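Local coordinates for protein 433aa long hypothetical phosphoribosylglycinamide formyl transferase (Pyrococcus horikoshii, PDB 2DWC) that belongs to the ATP-grasp proteins and binds adenosine-5'-diphosphate, at residues 22-27 and 85-90; 46-51 and 66-71; 42-47 and 59-64; 77-82 and 102-107; 217-222 and 271-276. One frame throughout, in Å; residues are numbered along the deposited sequence.

Interactions 1, 2 and 3 belong to one parallel sheet, ordered 62-65, 44-49, 21-25, 85-88, in the preATP-grasp domain. Interactions 2 and 3 share V46 and A47, and their centres lie about 14 Å apart. Interaction 1 meets interaction 2 through S27 N and D49 OD2, 2.7 Å apart, beside the strand ends. Helix 71-81 covers the sheet: interaction 4 contributes E81, whose OE2 is 2.8 Å from R62 NH2 of interaction 3. Interaction 5 lies in the ATP-grasp domain and touches interaction 4 where L273 meets F107. The side chain of I90 in interaction 1 is about 12 Å from the bound ADP.

Interaction 1: 22-27 and 85-90; sequences ILLLGS and AIIPEI
L23 and L25 exchange four backbone hydrogen bonds with A85, I87 and E89, alternating in direction as in parallel strands. The axes of 22-25 and 85-88 approach to 4.7 Å at 19°. L23 uses both its N-H and its carbonyl; the bond from I87 N to L23 O, 2.8 Å, is nearly straight at 175°. Just past strand 85-88, E89 N still reaches L25 O at 2.7 Å, carrying the bonding into the turn.

Apolar contacts divide between the two faces. On the face of I22, L24 and I87, the CD1 tip of I87 comes to 3.9 Å from I22 CB, while L24 and I87 lie side by side and point the same way, L24 CD2 meeting I87 CB at 3.9 Å. On the other face L25 CD1 touches I86 CG2 at 3.6 Å, the two side chains crossing at a slant.

G26 O is buried against E89 CG, 3.2 Å away, and has no hydrogen-bonding partner in the model.

The pair belongs to a Rossmann-like parallel sheet, in which 21-25 turns at G26, probably part of a glycine-rich motif, toward helix 29-40. Strand 44-49 flanks 21-25 on its other edge, helix 29-40 packs on I22 and L24, and helix 313-322 meets I22, A85 and I87.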
# COMPACT_ATOMS: atom_id res chain seq x y z
N ILE B 22 6.42 -0.85 -16.50
CA ILE B 22 6.79 -2.24 -16.23
C ILE B 22 5.75 -3.14 -16.88
O ILE B 22 4.60 -2.73 -17.03
CB ILE B 22 6.83 -2.55 -14.73
CG1 ILE B 22 5.46 -2.30 -14.06
CG2 ILE B 22 7.97 -1.71 -14.08
CD1 ILE B 22 5.46 -2.71 -12.56
N LEU B 23 6.18 -4.35 -17.27
CA LEU B 23 5.30 -5.32 -17.91
C LEU B 23 5.31 -6.55 -16.98
O LEU B 23 6.35 -7.21 -16.85
CB LEU B 23 5.83 -5.69 -19.31
CG LEU B 23 4.93 -6.68 -20.05
CD1 LEU B 23 3.56 -6.06 -20.37
CD2 LEU B 23 5.64 -7.11 -21.34
N LEU B 24 4.18 -6.79 -16.33
CA LEU B 24 4.06 -7.94 -15.42
C LEU B 24 3.61 -9.18 -16.21
O LEU B 24 2.54 -9.15 -16.81
CB LEU B 24 3.00 -7.63 -14.34
CG LEU B 24 3.40 -6.44 -13.44
CD1 LEU B 24 2.23 -6.15 -12.50
CD2 LEU B 24 4.63 -6.80 -12.58
N LEU B 25 4.43 -10.23 -16.26
CA LEU B 25 4.01 -11.47 -16.94
C LEU B 25 3.52 -12.38 -15.82
O LEU B 25 4.31 -13.09 -15.16
CB LEU B 25 5.17 -12.07 -17.73
CG LEU B 25 5.68 -11.11 -18.83
CD1 LEU B 25 6.76 -11.90 -19.68
CD2 LEU B 25 4.56 -10.58 -19.79
N GLY B 26 2.19 -12.38 -15.60
CA GLY B 26 1.63 -13.08 -14.45
C GLY B 26 1.06 -11.97 -13.59
O GLY B 26 1.78 -11.06 -13.16
N SER B 27 -0.26 -12.02 -13.35
CA SER B 27 -0.93 -10.94 -12.65
C SER B 27 -1.63 -11.39 -11.39
O SER B 27 -2.71 -10.90 -11.07
CB SER B 27 -1.94 -10.28 -13.61
OG SER B 27 -1.26 -9.77 -14.76
N ALA B 85 11.09 -2.72 -17.87
CA ALA B 85 11.38 -4.00 -17.22
C ALA B 85 10.27 -4.96 -17.50
O ALA B 85 9.10 -4.57 -17.46
CB ALA B 85 11.51 -3.81 -15.68
N ILE B 86 10.66 -6.20 -17.82
CA ILE B 86 9.72 -7.33 -18.07
C ILE B 86 9.90 -8.19 -16.81
O ILE B 86 10.98 -8.70 -16.54
CB ILE B 86 10.17 -8.08 -19.31
CG1 ILE B 86 10.03 -7.14 -20.49
CG2 ILE B 86 9.30 -9.38 -19.49
CD1 ILE B 86 10.51 -7.78 -21.81
N ILE B 87 8.83 -8.30 -16.04
CA ILE B 87 8.81 -8.95 -14.73
C ILE B 87 7.99 -10.22 -14.71
O ILE B 87 6.76 -10.19 -14.58
CB ILE B 87 8.24 -7.94 -13.70
CG1 ILE B 87 9.02 -6.62 -13.75
CG2 ILE B 87 8.30 -8.53 -12.29
CD1 ILE B 87 8.55 -5.49 -12.78
N PRO B 88 8.66 -11.37 -14.88
CA PRO B 88 7.95 -12.66 -14.86
C PRO B 88 7.52 -12.94 -13.43
O PRO B 88 8.34 -12.86 -12.52
CB PRO B 88 9.01 -13.67 -15.33
CG PRO B 88 10.17 -12.89 -15.80
CD PRO B 88 10.11 -11.53 -15.10
N GLU B 89 6.24 -13.27 -13.22
CA GLU B 89 5.75 -13.52 -11.88
C GLU B 89 5.52 -15.02 -11.66
O GLU B 89 5.34 -15.48 -10.52
CB GLU B 89 4.47 -12.74 -11.68
CG GLU B 89 4.71 -11.25 -11.87
CD GLU B 89 5.37 -10.64 -10.64
OE1 GLU B 89 6.50 -11.06 -10.24
OE2 GLU B 89 4.73 -9.75 -10.06
N ILE B 90 5.57 -15.77 -12.74
CA ILE B 90 5.42 -17.22 -12.68
C ILE B 90 6.46 -17.91 -13.52
O ILE B 90 7.18 -17.28 -14.28
CB ILE B 90 4.03 -17.62 -13.17
CG1 ILE B 90 3.78 -17.09 -14.58
CG2 ILE B 90 3.02 -17.05 -12.22
CD1 ILE B 90 2.56 -17.72 -15.24

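Interaction 2: 46-51 and 66-71; sequences VAVDRY and GNMMDK
M68 reaches V48 and D49 through a chain that leaves with CG anti to the carbonyl carbon (chi1 -67°), runs extended through chi2 and bends at chi3 (-64°), carrying its methyl group toward the aspartate. V48 meets it with CG1, the branch anti to the backbone N. V48 CG1 lies 3.8 Å from M68 CG, and the sulfur also lies beside this methyl. Farther along, M68 CE packs 3.7 Å from D49 OD1, a van der Waals approach to a carboxylate oxygen that is already occupied.

That oxygen accepts from R50 N at 2.6 Å through its anti lone pair, which holds the carboxylate back against its own chain. The other oxygen, OD2, accepts from S27 N at the turn after strand 21-25, so both carboxylate oxygens have backbone donors at the C-terminal end of strand 44-49.

Between the main chains, G66 N donates to D49 O at 2.9 Å with an angle of 160°. R50 CA adds a CH...O contact to G66 O at 3.2 Å. N67 then forms an Asx turn with M69 N, within a type I turn from N67 to D70 that leads into helix 71-81.

M68 packs on V48 and also touches I90, F73 and L74. One backbone bond thus joins the loop to the strand end, and two N-H donors probably favour a charged D49 carboxylate.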
# COMPACT_ATOMS: atom_id res chain seq x y z
N VAL B 46 1.64 -2.43 -17.05
CA VAL B 46 0.86 -3.21 -18.01
C VAL B 46 0.94 -4.63 -17.42
O VAL B 46 2.02 -5.12 -17.12
CB VAL B 46 1.48 -3.16 -19.38
CG1 VAL B 46 0.69 -4.06 -20.32
CG2 VAL B 46 1.41 -1.75 -19.88
N ALA B 47 -0.23 -5.24 -17.24
CA ALA B 47 -0.32 -6.56 -16.60
C ALA B 47 -0.81 -7.60 -17.59
O ALA B 47 -1.84 -7.39 -18.24
CB ALA B 47 -1.32 -6.46 -15.41
N VAL B 48 -0.13 -8.73 -17.63
CA VAL B 48 -0.48 -9.81 -18.56
C VAL B 48 -0.79 -11.10 -17.80
O VAL B 48 -0.14 -11.42 -16.79
CB VAL B 48 0.74 -10.11 -19.50
CG1 VAL B 48 0.38 -11.16 -20.61
CG2 VAL B 48 1.20 -8.77 -20.15
N ASP B 49 -1.79 -11.83 -18.27
CA ASP B 49 -2.05 -13.14 -17.70
C ASP B 49 -2.96 -13.93 -18.64
O ASP B 49 -3.32 -13.43 -19.71
CB ASP B 49 -2.64 -13.08 -16.28
CG ASP B 49 -2.20 -14.27 -15.42
OD1 ASP B 49 -2.24 -15.44 -15.90
OD2 ASP B 49 -1.88 -14.06 -14.22
N ARG B 50 -3.31 -15.15 -18.27
CA ARG B 50 -4.14 -15.99 -19.14
C ARG B 50 -5.61 -15.81 -18.96
O ARG B 50 -6.42 -16.42 -19.70
CB ARG B 50 -3.79 -17.49 -18.94
CG ARG B 50 -4.05 -17.95 -17.54
CD ARG B 50 -3.50 -19.37 -17.30
NE ARG B 50 -4.05 -20.34 -18.25
CZ ARG B 50 -5.32 -20.72 -18.28
NH1 ARG B 50 -6.21 -20.22 -17.42
NH2 ARG B 50 -5.70 -21.66 -19.15
N TYR B 51 -6.00 -14.97 -17.98
CA TYR B 51 -7.43 -14.72 -17.78
C TYR B 51 -7.61 -13.25 -17.52
O TYR B 51 -6.64 -12.58 -17.17
CB TYR B 51 -7.98 -15.55 -16.62
CG TYR B 51 -7.43 -15.23 -15.25
CD1 TYR B 51 -8.19 -14.48 -14.34
CD2 TYR B 51 -6.17 -15.70 -14.86
CE1 TYR B 51 -7.71 -14.22 -13.05
CE2 TYR B 51 -5.68 -15.44 -13.56
CZ TYR B 51 -6.46 -14.69 -12.68
OH TYR B 51 -5.97 -14.44 -11.41
N GLY B 66 -3.74 -13.60 -22.59
CA GLY B 66 -3.35 -14.56 -23.60
C GLY B 66 -2.53 -15.67 -22.97
O GLY B 66 -2.29 -15.65 -21.77
N ASN B 67 -2.15 -16.63 -23.82
CA ASN B 67 -1.40 -17.82 -23.43
C ASN B 67 0.09 -17.39 -23.29
O ASN B 67 0.77 -17.09 -24.28
CB ASN B 67 -1.56 -18.84 -24.54
CG ASN B 67 -0.69 -20.07 -24.34
OD1 ASN B 67 -0.12 -20.29 -23.26
ND2 ASN B 67 -0.59 -20.89 -25.38
N MET B 68 0.54 -17.34 -22.05
CA MET B 68 1.88 -16.85 -21.81
C MET B 68 2.95 -17.90 -22.17
O MET B 68 4.15 -17.62 -22.09
CB MET B 68 1.95 -16.23 -20.38
CG MET B 68 1.04 -14.83 -20.16
SD MET B 68 1.65 -14.30 -18.58
CE MET B 68 1.12 -15.62 -17.50
N MET B 69 2.52 -19.08 -22.66
CA MET B 69 3.46 -20.06 -23.17
C MET B 69 3.60 -19.85 -24.69
O MET B 69 4.40 -20.53 -25.37
CB MET B 69 2.98 -21.50 -22.86
CG MET B 69 3.04 -21.83 -21.38
SD MET B 69 4.75 -21.68 -20.76
CE MET B 69 5.60 -22.87 -21.79
N ASP B 70 2.87 -18.87 -25.24
CA ASP B 70 2.94 -18.58 -26.69
C ASP B 70 3.89 -17.43 -26.93
O ASP B 70 3.60 -16.26 -26.60
CB ASP B 70 1.53 -18.23 -27.21
CG ASP B 70 1.53 -17.76 -28.68
OD1 ASP B 70 0.44 -17.48 -29.22
OD2 ASP B 70 2.60 -17.67 -29.31
N LYS B 71 5.07 -17.75 -27.49
CA LYS B 71 6.08 -16.71 -27.74
C LYS B 71 5.60 -15.54 -28.60
O LYS B 71 6.00 -14.40 -28.37
CB LYS B 71 7.30 -17.35 -28.42
CG LYS B 71 8.31 -16.37 -28.84
CD LYS B 71 9.62 -17.12 -29.21
CE LYS B 71 9.48 -17.85 -30.54
NZ LYS B 71 10.77 -18.60 -30.90

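Interaction 3: 42-47 and 59-64; sequences GVEVVA and VAHRSY
V46 and A47 pair in parallel with R62 and S63, the axes of 44-47 and 62-64 coming within 4.6 Å at 24°; A47 N donates to R62 O and Y64 N to A47 O, both at 3.0 Å. Where the pairing begins, V45 O takes weak bonds from both H61 N and R62 N. The contact joins the two strands of the beta-alpha-beta unit 44-49, 55-59, 62-65.

Before the strand pairing begins, the H61 ring supplies the acceptor. Its ND1 takes the N-H of V45 at 3.0 Å and 162°. Its far nitrogen NE2 is hydrogen-bonded to Q58 of the second subunit.

E44 and R62 form a salt bridge across the strands. R62 NH2 approaches E44 OE1 at 2.7 Å, within the guanidinium plane and on the anti lone pair of the oxygen, although carboxylate and guanidinium planes stand 85° apart. NH1 adds a weak bond to the same oxygen. The V46 methyls part: CG2 lies against the guanidinium, while V46 CG1 meets the Y64 ring at its edge, 3.6 Å from Y64 CD1. A60 CB packs on V45 CG1 and A47 CB.

E81 also receives R62 NH2 and the Y64 hydroxyl, and E44 OE2 accepts from T15 N. The arginine thus lies between two carboxylates, which would probably stabilise its positive charge, while acceptance from V45 is consistent with an unprotonated H61 ND1.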
# COMPACT_ATOMS: atom_id res chain seq x y z
N GLY B 42 4.09 6.58 -9.49
CA GLY B 42 3.76 7.14 -10.78
C GLY B 42 4.35 6.38 -11.96
O GLY B 42 4.56 6.96 -13.03
N VAL B 43 4.62 5.09 -11.77
CA VAL B 43 5.18 4.24 -12.83
C VAL B 43 4.03 3.52 -13.55
O VAL B 43 3.10 3.02 -12.91
CB VAL B 43 6.17 3.23 -12.25
CG1 VAL B 43 6.61 2.21 -13.35
CG2 VAL B 43 7.45 4.03 -11.77
N GLU B 44 4.10 3.49 -14.88
CA GLU B 44 3.03 2.91 -15.68
C GLU B 44 3.12 1.39 -15.61
O GLU B 44 4.19 0.81 -15.74
CB GLU B 44 3.17 3.40 -17.13
CG GLU B 44 1.91 3.09 -18.00
CD GLU B 44 1.79 3.99 -19.22
OE1 GLU B 44 1.40 3.48 -20.30
OE2 GLU B 44 2.05 5.22 -19.12
N VAL B 45 1.97 0.72 -15.47
CA VAL B 45 1.93 -0.74 -15.33
C VAL B 45 1.07 -1.43 -16.38
O VAL B 45 -0.09 -1.05 -16.55
CB VAL B 45 1.30 -1.16 -13.96
CG1 VAL B 45 1.34 -2.69 -13.78
CG2 VAL B 45 2.10 -0.50 -12.83
N VAL B 46 1.64 -2.43 -17.05
CA VAL B 46 0.86 -3.21 -18.01
C VAL B 46 0.94 -4.63 -17.42
O VAL B 46 2.02 -5.12 -17.12
CB VAL B 46 1.48 -3.16 -19.38
CG1 VAL B 46 0.69 -4.06 -20.32
CG2 VAL B 46 1.41 -1.75 -19.88
N ALA B 47 -0.23 -5.24 -17.24
CA ALA B 47 -0.32 -6.56 -16.60
C ALA B 47 -0.81 -7.60 -17.59
O ALA B 47 -1.84 -7.39 -18.24
CB ALA B 47 -1.32 -6.46 -15.41
N VAL B 59 -5.47 -3.26 -10.83
CA VAL B 59 -4.72 -2.08 -10.35
C VAL B 59 -3.86 -1.44 -11.46
O VAL B 59 -3.57 -0.26 -11.41
CB VAL B 59 -3.80 -2.49 -9.18
CG1 VAL B 59 -2.74 -1.40 -8.91
CG2 VAL B 59 -4.70 -2.67 -7.90
N ALA B 60 -3.56 -2.22 -12.49
CA ALA B 60 -2.73 -1.75 -13.59
C ALA B 60 -3.41 -0.72 -14.48
O ALA B 60 -4.64 -0.57 -14.51
CB ALA B 60 -2.31 -2.96 -14.43
N HIS B 61 -2.60 0.01 -15.22
CA HIS B 61 -3.14 0.97 -16.18
C HIS B 61 -3.77 0.23 -17.38
O HIS B 61 -4.80 0.67 -17.91
CB HIS B 61 -2.01 1.84 -16.71
CG HIS B 61 -1.46 2.77 -15.67
ND1 HIS B 61 -0.35 2.46 -14.92
CD2 HIS B 61 -1.88 3.99 -15.24
CE1 HIS B 61 -0.11 3.45 -14.06
NE2 HIS B 61 -1.02 4.39 -14.24
N ARG B 62 -3.17 -0.86 -17.84
CA ARG B 62 -3.71 -1.59 -19.01
C ARG B 62 -3.40 -3.07 -18.83
O ARG B 62 -2.46 -3.42 -18.11
CB ARG B 62 -2.98 -1.17 -20.31
CG ARG B 62 -3.48 -0.04 -21.16
CD ARG B 62 -2.66 -0.04 -22.53
NE ARG B 62 -1.19 0.12 -22.43
CZ ARG B 62 -0.62 1.11 -21.75
NH1 ARG B 62 -1.36 2.00 -21.12
NH2 ARG B 62 0.71 1.21 -21.69
N SER B 63 -4.10 -3.93 -19.57
CA SER B 63 -3.79 -5.37 -19.44
C SER B 63 -3.88 -6.06 -20.81
O SER B 63 -4.47 -5.52 -21.74
CB SER B 63 -4.77 -5.99 -18.43
OG SER B 63 -6.10 -5.97 -18.95
N TYR B 64 -3.25 -7.24 -20.91
CA TYR B 64 -3.33 -8.08 -22.11
C TYR B 64 -3.62 -9.49 -21.57
O TYR B 64 -3.11 -9.86 -20.54
CB TYR B 64 -2.01 -8.14 -22.87
CG TYR B 64 -1.66 -6.86 -23.59
CD1 TYR B 64 -1.03 -5.82 -22.92
CD2 TYR B 64 -1.91 -6.72 -24.97
CE1 TYR B 64 -0.65 -4.64 -23.61
CE2 TYR B 64 -1.53 -5.58 -25.66
CZ TYR B 64 -0.90 -4.54 -24.98
OH TYR B 64 -0.49 -3.47 -25.72

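Interaction 4: 77-82 and 102-107; sequences VVEREK and EKDGYF
The C-terminal ends of helices 71-81 and 95-103, in the preATP-grasp domain, meet here through Y106, which lies just beyond the Schellman motif that closes the second helix at G105. V78 sets its CG1 methyl over the Y106 ring, 3.8 Å from the centroid and 8° off the normal, a CH-pi contact almost over the ring centre. The two side chains run past each other in opposite directions. K82 borders the same ring, its CA 3.7 Å from Y106 CE2.

The polar side is joined by water. A single molecule donates to E79 OE2 at 2.7 Å and to D104 OD2 at 3.0 Å, and accepts from Y106 OH at 3.1 Å. It bridges two carboxylates whose oxygens, E79 OE2 and D104 OD2, come within 3.8 Å of each other, and so probably eases their repulsion. K82 NZ bends back to donate to E79 O at 2.7 Å, a bond from just past the helix back to its last turn.

Around this surface contact, W75 of helix 71-81 touches D104 and Y106, and F101 of helix 95-103 touches V78 and Y106. On the inner side V78 rests on L23 of strand 21-25, and F107 is bonded through its backbone to I86 of strand 85-88.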
# COMPACT_ATOMS: atom_id res chain seq x y z
N VAL B 77 3.00 -8.21 -27.35
CA VAL B 77 2.86 -7.29 -26.24
C VAL B 77 4.15 -6.48 -26.01
O VAL B 77 4.11 -5.26 -25.83
CB VAL B 77 2.52 -8.07 -24.94
CG1 VAL B 77 2.41 -7.07 -23.76
CG2 VAL B 77 1.17 -8.83 -25.13
N VAL B 78 5.27 -7.16 -25.99
CA VAL B 78 6.55 -6.45 -25.76
C VAL B 78 6.83 -5.42 -26.86
O VAL B 78 7.22 -4.29 -26.57
CB VAL B 78 7.74 -7.45 -25.64
CG1 VAL B 78 9.10 -6.67 -25.64
CG2 VAL B 78 7.58 -8.29 -24.33
N GLU B 79 6.57 -5.77 -28.12
CA GLU B 79 6.82 -4.80 -29.16
C GLU B 79 5.90 -3.60 -29.06
O GLU B 79 6.28 -2.46 -29.38
CB GLU B 79 6.68 -5.42 -30.55
CG GLU B 79 7.91 -6.12 -31.01
CD GLU B 79 9.09 -5.12 -31.21
OE1 GLU B 79 8.87 -4.00 -31.73
OE2 GLU B 79 10.22 -5.49 -30.84
N ARG B 80 4.65 -3.83 -28.66
CA ARG B 80 3.73 -2.71 -28.51
C ARG B 80 4.10 -1.77 -27.38
O ARG B 80 4.05 -0.56 -27.52
CB ARG B 80 2.29 -3.24 -28.25
CG ARG B 80 1.62 -3.82 -29.52
CD ARG B 80 0.25 -4.37 -29.19
NE ARG B 80 -0.67 -3.36 -28.62
CZ ARG B 80 -1.47 -2.59 -29.36
NH1 ARG B 80 -2.29 -1.72 -28.78
NH2 ARG B 80 -1.43 -2.66 -30.71
N GLU B 81 4.47 -2.38 -26.25
CA GLU B 81 4.68 -1.64 -25.02
C GLU B 81 6.10 -1.11 -24.73
O GLU B 81 6.24 -0.11 -24.02
CB GLU B 81 4.22 -2.53 -23.85
CG GLU B 81 2.69 -2.88 -23.87
CD GLU B 81 1.78 -1.65 -23.74
OE1 GLU B 81 0.59 -1.71 -24.18
OE2 GLU B 81 2.24 -0.62 -23.21
N LYS B 82 7.10 -1.83 -25.23
CA LYS B 82 8.52 -1.45 -25.05
C LYS B 82 8.75 -1.01 -23.62
O LYS B 82 9.14 0.13 -23.34
CB LYS B 82 8.87 -0.34 -26.04
CG LYS B 82 8.60 -0.80 -27.46
CD LYS B 82 9.25 0.11 -28.51
CE LYS B 82 9.26 -0.58 -29.86
NZ LYS B 82 7.90 -0.57 -30.44
N GLU B 102 15.58 -10.27 -24.22
CA GLU B 102 16.87 -9.77 -23.68
C GLU B 102 17.87 -9.54 -24.78
O GLU B 102 18.57 -8.50 -24.79
CB GLU B 102 17.33 -10.82 -22.64
CG GLU B 102 18.56 -10.60 -21.88
CD GLU B 102 18.68 -11.73 -20.86
OE1 GLU B 102 19.11 -12.85 -21.27
OE2 GLU B 102 18.30 -11.50 -19.68
N LYS B 103 17.94 -10.49 -25.72
CA LYS B 103 18.84 -10.36 -26.86
C LYS B 103 18.53 -9.13 -27.68
O LYS B 103 19.41 -8.53 -28.30
CB LYS B 103 18.73 -11.61 -27.76
CG LYS B 103 19.96 -12.48 -27.77
CD LYS B 103 19.72 -13.75 -28.60
CE LYS B 103 19.05 -13.44 -29.95
NZ LYS B 103 19.89 -12.65 -30.92
N ASP B 104 17.26 -8.73 -27.69
CA ASP B 104 16.83 -7.56 -28.44
C ASP B 104 16.88 -6.28 -27.63
O ASP B 104 16.32 -5.26 -28.05
CB ASP B 104 15.38 -7.81 -28.94
CG ASP B 104 14.97 -6.85 -30.04
OD1 ASP B 104 15.77 -6.62 -30.96
OD2 ASP B 104 13.82 -6.34 -30.01
N GLY B 105 17.48 -6.34 -26.45
CA GLY B 105 17.63 -5.15 -25.65
C GLY B 105 16.53 -4.78 -24.65
O GLY B 105 16.47 -3.63 -24.22
N TYR B 106 15.63 -5.72 -24.32
CA TYR B 106 14.61 -5.41 -23.31
C TYR B 106 15.06 -6.08 -22.05
O TYR B 106 15.46 -7.26 -22.07
CB TYR B 106 13.24 -5.99 -23.70
CG TYR B 106 12.68 -5.28 -24.90
CD1 TYR B 106 12.80 -5.83 -26.17
CD2 TYR B 106 12.09 -4.02 -24.77
CE1 TYR B 106 12.37 -5.15 -27.29
CE2 TYR B 106 11.63 -3.33 -25.92
CZ TYR B 106 11.79 -3.91 -27.15
OH TYR B 106 11.36 -3.25 -28.27
N PHE B 107 14.87 -5.39 -20.92
CA PHE B 107 15.36 -5.87 -19.64
C PHE B 107 14.44 -6.90 -18.96
O PHE B 107 13.38 -6.55 -18.44
CB PHE B 107 15.62 -4.66 -18.71
CG PHE B 107 16.16 -5.04 -17.36
CD1 PHE B 107 17.19 -5.99 -17.26
CD2 PHE B 107 15.66 -4.45 -16.21
CE1 PHE B 107 17.72 -6.37 -16.00
CE2 PHE B 107 16.20 -4.83 -14.92
CZ PHE B 107 17.23 -5.79 -14.85
O HOH W 1 12.41 -3.91 -31.10

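Interaction 5: 217-222 and 271-276; sequences RHFDEN and GGLGIF
R217 lays its guanidinium beside the G271-G272 backbone: G271 CA sits over one face, 3.3 Å above the plane and offset toward the rim, while G272 O approaches at the edge. R217 NE donates to G272 O at 2.8 Å and 156°, and NH2 adds a weak bond. The acceptor lies near the guanidinium plane, yet the donor stands 42° out of the carbonyl plane. The bend at chi3 (55°) turns the group back over the glycines. Its aliphatic part meets F276, where R217 CD lies 3.9 Å from F276 CE1.

F219 and L273 cross at about a right angle, with L273 CD1 3.7 Å from F219 CE2.

Beneath these side chains R217 and G274 form a hydrogen-bonded antiparallel pair, R217 N to G274 O, 2.9 Å, and G274 N to R217 O, 3.0 Å. T267 of helix 253-270 also packs on R217. Helix 253-270 passes through a glycine turn into strand 274-283, which pairs antiparallel with 209-219 in the mixed sheet of the ATP-grasp domain.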
# COMPACT_ATOMS: atom_id res chain seq x y z
N ARG B 217 19.25 -7.93 -5.18
CA ARG B 217 20.39 -7.37 -5.91
C ARG B 217 19.94 -6.04 -6.48
O ARG B 217 18.94 -5.96 -7.16
CB ARG B 217 20.81 -8.31 -7.04
CG ARG B 217 21.64 -9.53 -6.51
CD ARG B 217 21.97 -10.57 -7.58
NE ARG B 217 22.64 -9.91 -8.70
CZ ARG B 217 23.95 -9.72 -8.78
NH1 ARG B 217 24.76 -10.16 -7.81
NH2 ARG B 217 24.45 -9.13 -9.84
N HIS B 218 20.71 -4.98 -6.26
CA HIS B 218 20.28 -3.66 -6.73
C HIS B 218 21.51 -2.76 -6.78
O HIS B 218 22.57 -3.13 -6.28
CB HIS B 218 19.26 -3.08 -5.71
CG HIS B 218 19.85 -2.89 -4.34
ND1 HIS B 218 20.40 -1.70 -3.91
CD2 HIS B 218 19.95 -3.75 -3.29
CE1 HIS B 218 20.80 -1.82 -2.65
NE2 HIS B 218 20.54 -3.06 -2.26
N PHE B 219 21.36 -1.58 -7.39
CA PHE B 219 22.46 -0.62 -7.47
C PHE B 219 22.60 0.13 -6.17
O PHE B 219 21.61 0.44 -5.48
CB PHE B 219 22.20 0.44 -8.55
CG PHE B 219 22.36 -0.07 -9.96
CD1 PHE B 219 23.60 -0.55 -10.41
CD2 PHE B 219 21.26 -0.14 -10.82
CE1 PHE B 219 23.74 -1.10 -11.69
CE2 PHE B 219 21.38 -0.69 -12.11
CZ PHE B 219 22.64 -1.18 -12.54
N ASP B 220 23.85 0.41 -5.80
CA ASP B 220 24.11 1.23 -4.63
C ASP B 220 24.28 2.64 -5.16
O ASP B 220 24.23 2.90 -6.37
CB ASP B 220 25.37 0.77 -3.85
CG ASP B 220 26.68 0.87 -4.66
OD1 ASP B 220 26.77 1.60 -5.68
OD2 ASP B 220 27.66 0.21 -4.24
N GLU B 221 24.47 3.59 -4.24
CA GLU B 221 24.58 4.97 -4.65
C GLU B 221 25.72 5.27 -5.60
O GLU B 221 25.68 6.26 -6.34
CB GLU B 221 24.67 5.86 -3.39
CG GLU B 221 24.08 7.22 -3.56
CD GLU B 221 24.06 8.02 -2.25
OE1 GLU B 221 24.24 7.43 -1.17
OE2 GLU B 221 23.85 9.25 -2.33
N ASN B 222 26.75 4.42 -5.59
CA ASN B 222 27.90 4.61 -6.48
C ASN B 222 27.69 4.01 -7.86
O ASN B 222 28.56 4.12 -8.71
CB ASN B 222 29.16 3.99 -5.88
CG ASN B 222 29.48 4.56 -4.53
OD1 ASN B 222 29.46 5.78 -4.34
ND2 ASN B 222 29.79 3.67 -3.58
N GLY B 271 22.94 -13.67 -10.59
CA GLY B 271 23.15 -12.33 -11.12
C GLY B 271 21.88 -11.52 -11.39
O GLY B 271 20.82 -11.87 -10.85
N GLY B 272 22.00 -10.47 -12.20
CA GLY B 272 20.86 -9.63 -12.55
C GLY B 272 20.49 -8.63 -11.47
O GLY B 272 21.30 -8.29 -10.60
N LEU B 273 19.26 -8.13 -11.53
CA LEU B 273 18.76 -7.21 -10.47
C LEU B 273 17.39 -7.74 -10.05
O LEU B 273 16.67 -8.27 -10.88
CB LEU B 273 18.53 -5.78 -10.97
CG LEU B 273 19.73 -5.01 -11.55
CD1 LEU B 273 19.23 -3.64 -12.06
CD2 LEU B 273 20.80 -4.85 -10.43
N GLY B 274 17.05 -7.60 -8.78
CA GLY B 274 15.75 -8.06 -8.31
C GLY B 274 15.82 -8.83 -7.01
O GLY B 274 16.91 -9.12 -6.49
N ILE B 275 14.66 -9.12 -6.45
CA ILE B 275 14.64 -9.91 -5.22
C ILE B 275 14.56 -11.40 -5.58
O ILE B 275 13.99 -11.78 -6.61
CB ILE B 275 13.50 -9.44 -4.32
CG1 ILE B 275 13.87 -9.72 -2.86
CG2 ILE B 275 12.23 -10.08 -4.72
CD1 ILE B 275 13.16 -8.83 -1.95
N PHE B 276 15.13 -12.25 -4.71
CA PHE B 276 15.16 -13.68 -4.91
C PHE B 276 14.59 -14.33 -3.65
O PHE B 276 14.82 -13.83 -2.55
CB PHE B 276 16.63 -14.17 -5.05
CG PHE B 276 17.31 -13.74 -6.32
CD1 PHE B 276 17.77 -12.44 -6.48
CD2 PHE B 276 17.49 -14.64 -7.37
CE1 PHE B 276 18.39 -12.03 -7.68
CE2 PHE B 276 18.12 -14.25 -8.58
CZ PHE B 276 18.56 -12.94 -8.72